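Local structure of acetylglutamate kinase (Streptococcus mutans, 3L86) at residues 138-143 / 162-167; 158-163 / 201-206. The protein probably catalyses the ATP-dependent phosphorylation of N-acetyl-L-glutamate to N-acetyl-L-glutamyl 5-phosphate, the second step of arginine biosynthesis from glutamate. One frame throughout, in Å; residues are numbered along the deposited sequence.

Interaction 1: 138-143 / 162-167; sequences KHVVAA and KRVIEE
The imidazole of His139 lies against its own neighbour rather than against helix 162-170: Lys138 CG sits 4.0 Å above one ring face, over its centre, and no edge of the ring touches the helix. Although the side chain leaves the backbone in the direction of the helix, its ring ends up turned elsewhere. What His139 offers across the contact is its backbone carbonyl, whose O is modelled 3.5 Å from Val164 CG1. The rest of the interface is aliphatic, and no hydrogen bond joins the two segments. Val140 supplies most of it by forking between two consecutive residues near the start of the helix. With CG1 anti to the backbone N (chi1 165°), that branch faces Ile165, while CG2 is turned to Val164. Val140 CG1 comes to 3.9 Å from Ile165 CD1, the two side chains crossing at about a right angle. Ile165 reaches this far because its chain is nearly extended (chi2 160°), which carries the terminal methyl across toward the valine. On the other branch, Val140 CG2 meets both methyls of Val164, lying 3.7 Å from CG2 and nominally 3.3 Å from CG1. The latter separation is shorter than normal carbon packing, and Val164 also has an unusual chi1 of 30°, so the exact placement of its CG1, and with it both of its short distances, is doubtful. Val140 and Ile165 are buried, whereas His139 is exposed. Val140 is also hydrogen-bonded through its backbone to Asn161, the residue just before Lys162, and Ile165 packs on Ile160 of the adjoining strand. The arrangement belongs to the amino acid kinase fold: the antiparallel pair 141-145 and 155-160 leads, through Asn161, into helix 162-170, which packs back on the residues before the pair's first strand.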
loop_
_atom_site.group_PDB
_atom_site.type_symbol
_atom_site.label_atom_id
_atom_site.label_comp_id
_atom_site.label_asym_id
_atom_site.label_seq_id
_atom_site.Cartn_x
_atom_site.Cartn_y
_atom_site.Cartn_z
ATOM N N LYS A 138 10.520 8.634 -9.076
ATOM C CA LYS A 138 11.509 7.931 -9.904
ATOM C C LYS A 138 12.883 7.750 -9.205
ATOM O O LYS A 138 13.645 6.881 -9.592
ATOM C CB LYS A 138 11.697 8.602 -11.266
ATOM C CG LYS A 138 12.349 9.961 -11.153
ATOM C CD LYS A 138 12.557 10.592 -12.559
ATOM C CE LYS A 138 11.281 11.224 -13.065
ATOM N NZ LYS A 138 10.782 12.259 -12.143
ATOM N N HIS A 139 13.190 8.533 -8.169
ATOM C CA HIS A 139 14.420 8.281 -7.453
ATOM C C HIS A 139 14.237 7.348 -6.254
ATOM O O HIS A 139 15.204 7.121 -5.533
ATOM C CB HIS A 139 15.069 9.564 -6.963
ATOM C CG HIS A 139 15.269 10.567 -8.054
ATOM N ND1 HIS A 139 14.624 11.789 -8.068
ATOM C CD2 HIS A 139 16.004 10.511 -9.187
ATOM C CE1 HIS A 139 14.985 12.465 -9.142
ATOM N NE2 HIS A 139 15.806 11.704 -9.850
ATOM N N VAL A 140 13.025 6.849 -6.017
ATOM C CA VAL A 140 12.843 5.930 -4.873
ATOM C C VAL A 140 12.446 4.523 -5.290
ATOM O O VAL A 140 13.018 3.539 -4.789
ATOM C CB VAL A 140 11.809 6.493 -3.844
ATOM C CG1 VAL A 140 11.346 5.396 -2.883
ATOM C CG2 VAL A 140 12.442 7.681 -3.088
ATOM N N VAL A 141 11.453 4.414 -6.188
ATOM C CA VAL A 141 10.912 3.074 -6.532
ATOM C C VAL A 141 11.339 2.630 -7.945
ATOM O O VAL A 141 10.885 3.189 -8.944
ATOM C CB VAL A 141 9.335 3.029 -6.491
ATOM C CG1 VAL A 141 8.856 1.537 -6.694
ATOM C CG2 VAL A 141 8.848 3.602 -5.166
ATOM N N ALA A 142 12.194 1.621 -8.013
ATOM C CA ALA A 142 12.496 0.924 -9.273
ATOM C C ALA A 142 11.645 -0.299 -9.408
ATOM O O ALA A 142 11.418 -1.006 -8.399
ATOM C CB ALA A 142 13.960 0.526 -9.266
ATOM N N ALA A 143 11.210 -0.577 -10.658
ATOM C CA ALA A 143 10.357 -1.715 -11.030
ATOM C C ALA A 143 10.690 -2.329 -12.407
ATOM O O ALA A 143 11.441 -1.741 -13.174
ATOM C CB ALA A 143 8.868 -1.267 -11.035
ATOM N N LYS A 162 16.620 3.702 -0.194
ATOM C CA LYS A 162 16.367 4.114 1.215
ATOM C C LYS A 162 16.822 5.554 1.515
ATOM O O LYS A 162 16.133 6.303 2.231
ATOM C CB LYS A 162 17.094 3.136 2.173
ATOM C CG LYS A 162 16.703 1.661 2.045
ATOM C CD LYS A 162 17.809 0.693 2.553
ATOM C CE LYS A 162 18.186 1.019 3.983
ATOM N NZ LYS A 162 19.295 0.164 4.464
ATOM N N ARG A 163 17.951 5.961 0.915
ATOM C CA ARG A 163 18.580 7.267 1.197
ATOM C C ARG A 163 17.635 8.470 1.055
ATOM O O ARG A 163 17.631 9.394 1.899
ATOM C CB ARG A 163 19.873 7.461 0.353
ATOM N N VAL A 164 16.785 8.472 0.040
ATOM C CA VAL A 164 15.844 9.593 -0.068
ATOM C C VAL A 164 14.567 9.529 0.796
ATOM O O VAL A 164 13.959 10.558 1.087
ATOM C CB VAL A 164 15.488 9.854 -1.502
ATOM C CG1 VAL A 164 15.567 8.521 -2.309
ATOM C CG2 VAL A 164 14.131 10.606 -1.588
ATOM N N ILE A 165 14.149 8.334 1.207
ATOM C CA ILE A 165 13.120 8.225 2.268
ATOM C C ILE A 165 13.768 8.690 3.610
ATOM O O ILE A 165 13.147 9.353 4.414
ATOM C CB ILE A 165 12.564 6.735 2.394
ATOM C CG1 ILE A 165 11.700 6.368 1.176
ATOM C CG2 ILE A 165 11.775 6.531 3.712
ATOM C CD1 ILE A 165 11.530 4.868 0.982
ATOM N N GLU A 166 15.026 8.325 3.819
ATOM C CA GLU A 166 15.743 8.688 5.058
ATOM C C GLU A 166 15.923 10.218 5.235
ATOM O O GLU A 166 15.950 10.709 6.360
ATOM C CB GLU A 166 17.057 7.855 5.187
ATOM C CG GLU A 166 16.808 6.434 5.710
ATOM C CD GLU A 166 18.001 5.485 5.648
ATOM O OE1 GLU A 166 19.075 5.887 5.199
ATOM O OE2 GLU A 166 17.865 4.307 6.026
ATOM N N GLU A 167 15.993 10.985 4.141
ATOM C CA GLU A 167 16.074 12.458 4.238
ATOM C C GLU A 167 14.826 13.090 4.795
ATOM O O GLU A 167 14.896 14.065 5.582
ATOM C CB GLU A 167 16.351 13.109 2.888
ATOM C CG GLU A 167 17.772 12.909 2.396
#

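Interaction 2: 158-163 / 201-206; sequences THINKR and AVALAA
Lys162 stretches its aliphatic chain from the strand-to-helix junction at 160-162 of the amino acid kinase fold past Ala203, near the Schellman motif that ends helix 193-203. From CB the chain heads toward that helix end. CG is the first atom to make contact, 4.3 Å from Ala203 CB and near Leu204 CD2. CD then passes 3.7 Å from Ala203 O. A bend at chi3 (56°) keeps CE beside the same carbonyl instead of letting it run straight on, so three successive methylenes skirt a single oxygen. The tip, NZ, continues past without a hydrogen bond to this segment; its positive charge near the carboxyl end of a helix is probably favourable. The Schellman turn itself is closed by two backbone bonds, Ala206 N to Ala201 O and Ala205 N to Val202 O, and Ala205 adopts the positive phi that reverses the chain. Beyond the turn, Ala206 packs on Ile38 and Val40 of strand 38-43, in the main sheet. On the opposing segment Asn161 is the N-cap of helix 162-170: its OD1 accepts a weak bond from Arg163 N, bent to 126° at the hydrogen. Ile160, the last residue of strand 155-160, is the buried residue on its side of the contact and also touches Leu196 and Ala199 farther back on helix 193-203. Against the helix end it uses the base of its side chain: Ile160 CB lies 3.9 Å from the methyl of Ala203, CB, with Ile160 CG2 at 4.2 Å from that same methyl.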
loop_
_atom_site.group_PDB
_atom_site.type_symbol
_atom_site.label_atom_id
_atom_site.label_comp_id
_atom_site.label_asym_id
_atom_site.label_seq_id
_atom_site.Cartn_x
_atom_site.Cartn_y
_atom_site.Cartn_z
ATOM N N THR A 158 11.602 -3.673 -8.083
ATOM C CA THR A 158 12.933 -4.298 -8.113
ATOM C C THR A 158 13.895 -3.708 -7.067
ATOM O O THR A 158 14.820 -4.391 -6.629
ATOM C CB THR A 158 13.626 -4.155 -9.533
ATOM O OG1 THR A 158 13.639 -2.774 -9.863
ATOM C CG2 THR A 158 12.882 -4.947 -10.621
ATOM N N HIS A 159 13.712 -2.450 -6.658
ATOM C CA HIS A 159 14.603 -1.909 -5.596
ATOM C C HIS A 159 13.968 -0.680 -5.004
ATOM O O HIS A 159 13.317 0.103 -5.729
ATOM C CB HIS A 159 16.035 -1.564 -6.151
ATOM C CG HIS A 159 17.020 -1.086 -5.111
ATOM N ND1 HIS A 159 17.482 0.215 -5.058
ATOM C CD2 HIS A 159 17.638 -1.738 -4.101
ATOM C CE1 HIS A 159 18.320 0.340 -4.045
ATOM N NE2 HIS A 159 18.440 -0.827 -3.456
ATOM N N ILE A 160 14.152 -0.527 -3.688
ATOM C CA ILE A 160 13.824 0.716 -2.986
ATOM C C ILE A 160 15.122 1.497 -2.571
ATOM O O ILE A 160 15.956 0.959 -1.835
ATOM C CB ILE A 160 12.948 0.436 -1.772
ATOM C CG1 ILE A 160 11.607 -0.254 -2.178
ATOM C CG2 ILE A 160 12.587 1.754 -1.085
ATOM C CD1 ILE A 160 10.696 0.722 -2.987
ATOM N N ASN A 161 15.298 2.725 -3.068
ATOM C CA ASN A 161 16.417 3.612 -2.628
ATOM C C ASN A 161 16.082 4.280 -1.277
ATOM O O ASN A 161 15.273 5.207 -1.225
ATOM C CB ASN A 161 16.750 4.669 -3.711
ATOM C CG ASN A 161 18.024 5.457 -3.397
ATOM O OD1 ASN A 161 18.370 5.627 -2.252
ATOM N ND2 ASN A 161 18.765 5.854 -4.428
ATOM N N LYS A 162 16.620 3.702 -0.194
ATOM C CA LYS A 162 16.367 4.114 1.215
ATOM C C LYS A 162 16.822 5.554 1.515
ATOM O O LYS A 162 16.133 6.303 2.231
ATOM C CB LYS A 162 17.094 3.136 2.173
ATOM C CG LYS A 162 16.703 1.661 2.045
ATOM C CD LYS A 162 17.809 0.693 2.553
ATOM C CE LYS A 162 18.186 1.019 3.983
ATOM N NZ LYS A 162 19.295 0.164 4.464
ATOM N N ARG A 163 17.951 5.961 0.915
ATOM C CA ARG A 163 18.580 7.267 1.197
ATOM C C ARG A 163 17.635 8.470 1.055
ATOM O O ARG A 163 17.631 9.394 1.899
ATOM C CB ARG A 163 19.873 7.461 0.353
ATOM N N ALA A 201 8.379 -1.831 3.563
ATOM C CA ALA A 201 8.537 -2.359 4.964
ATOM C C ALA A 201 9.832 -3.207 5.120
ATOM O O ALA A 201 10.587 -3.112 6.131
ATOM C CB ALA A 201 7.264 -3.210 5.350
ATOM N N VAL A 202 10.069 -4.079 4.134
ATOM C CA VAL A 202 11.260 -4.935 4.142
ATOM C C VAL A 202 12.553 -4.104 3.979
ATOM O O VAL A 202 13.492 -4.253 4.778
ATOM C CB VAL A 202 11.164 -6.103 3.117
ATOM C CG1 VAL A 202 12.504 -6.920 3.121
ATOM C CG2 VAL A 202 9.944 -6.937 3.420
ATOM N N ALA A 203 12.595 -3.199 2.984
ATOM C CA ALA A 203 13.778 -2.310 2.821
ATOM C C ALA A 203 14.160 -1.520 4.089
ATOM O O ALA A 203 15.337 -1.302 4.351
ATOM C CB ALA A 203 13.587 -1.291 1.627
ATOM N N LEU A 204 13.170 -0.988 4.811
ATOM C CA LEU A 204 13.454 -0.277 6.075
ATOM C C LEU A 204 13.636 -1.151 7.334
ATOM O O LEU A 204 13.919 -0.632 8.411
ATOM C CB LEU A 204 12.355 0.749 6.347
ATOM C CG LEU A 204 12.193 1.793 5.217
ATOM C CD1 LEU A 204 11.057 2.745 5.493
ATOM C CD2 LEU A 204 13.532 2.556 5.051
ATOM N N ALA A 205 13.486 -2.464 7.197
ATOM C CA ALA A 205 13.412 -3.349 8.369
ATOM C C ALA A 205 12.439 -2.744 9.403
ATOM O O ALA A 205 12.822 -2.515 10.571
ATOM C CB ALA A 205 14.795 -3.561 8.997
ATOM N N ALA A 206 11.189 -2.507 8.981
ATOM C CA ALA A 206 10.141 -1.949 9.886
ATOM C C ALA A 206 9.754 -2.864 11.066
ATOM O O ALA A 206 9.870 -4.064 10.973
ATOM C CB ALA A 206 8.863 -1.558 9.075
#

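From the N terminus, the chain enters strand 141-145, passes helix 148-151 and returns along strand 155-160 into helix 162-170, where interaction 1 closes its loop onto 138-143. Interaction 2 starts before that closure, at 158-163, and closes only at 201-206, at the end of helix 193-203, after strands 174-182 and 188-190. The two loops therefore overlap and cross, neither containing the other, and they share Lys162 and Arg163. Strand pairing also links them: Ala142 faces both Thr158 and His159 in a classic beta bulge, with Ala142 O 2.7 Å from Thr158 N. Together they tie the lead-in to strand 141-145 and the end of strand 155-160 to helices 162-170 and 193-203.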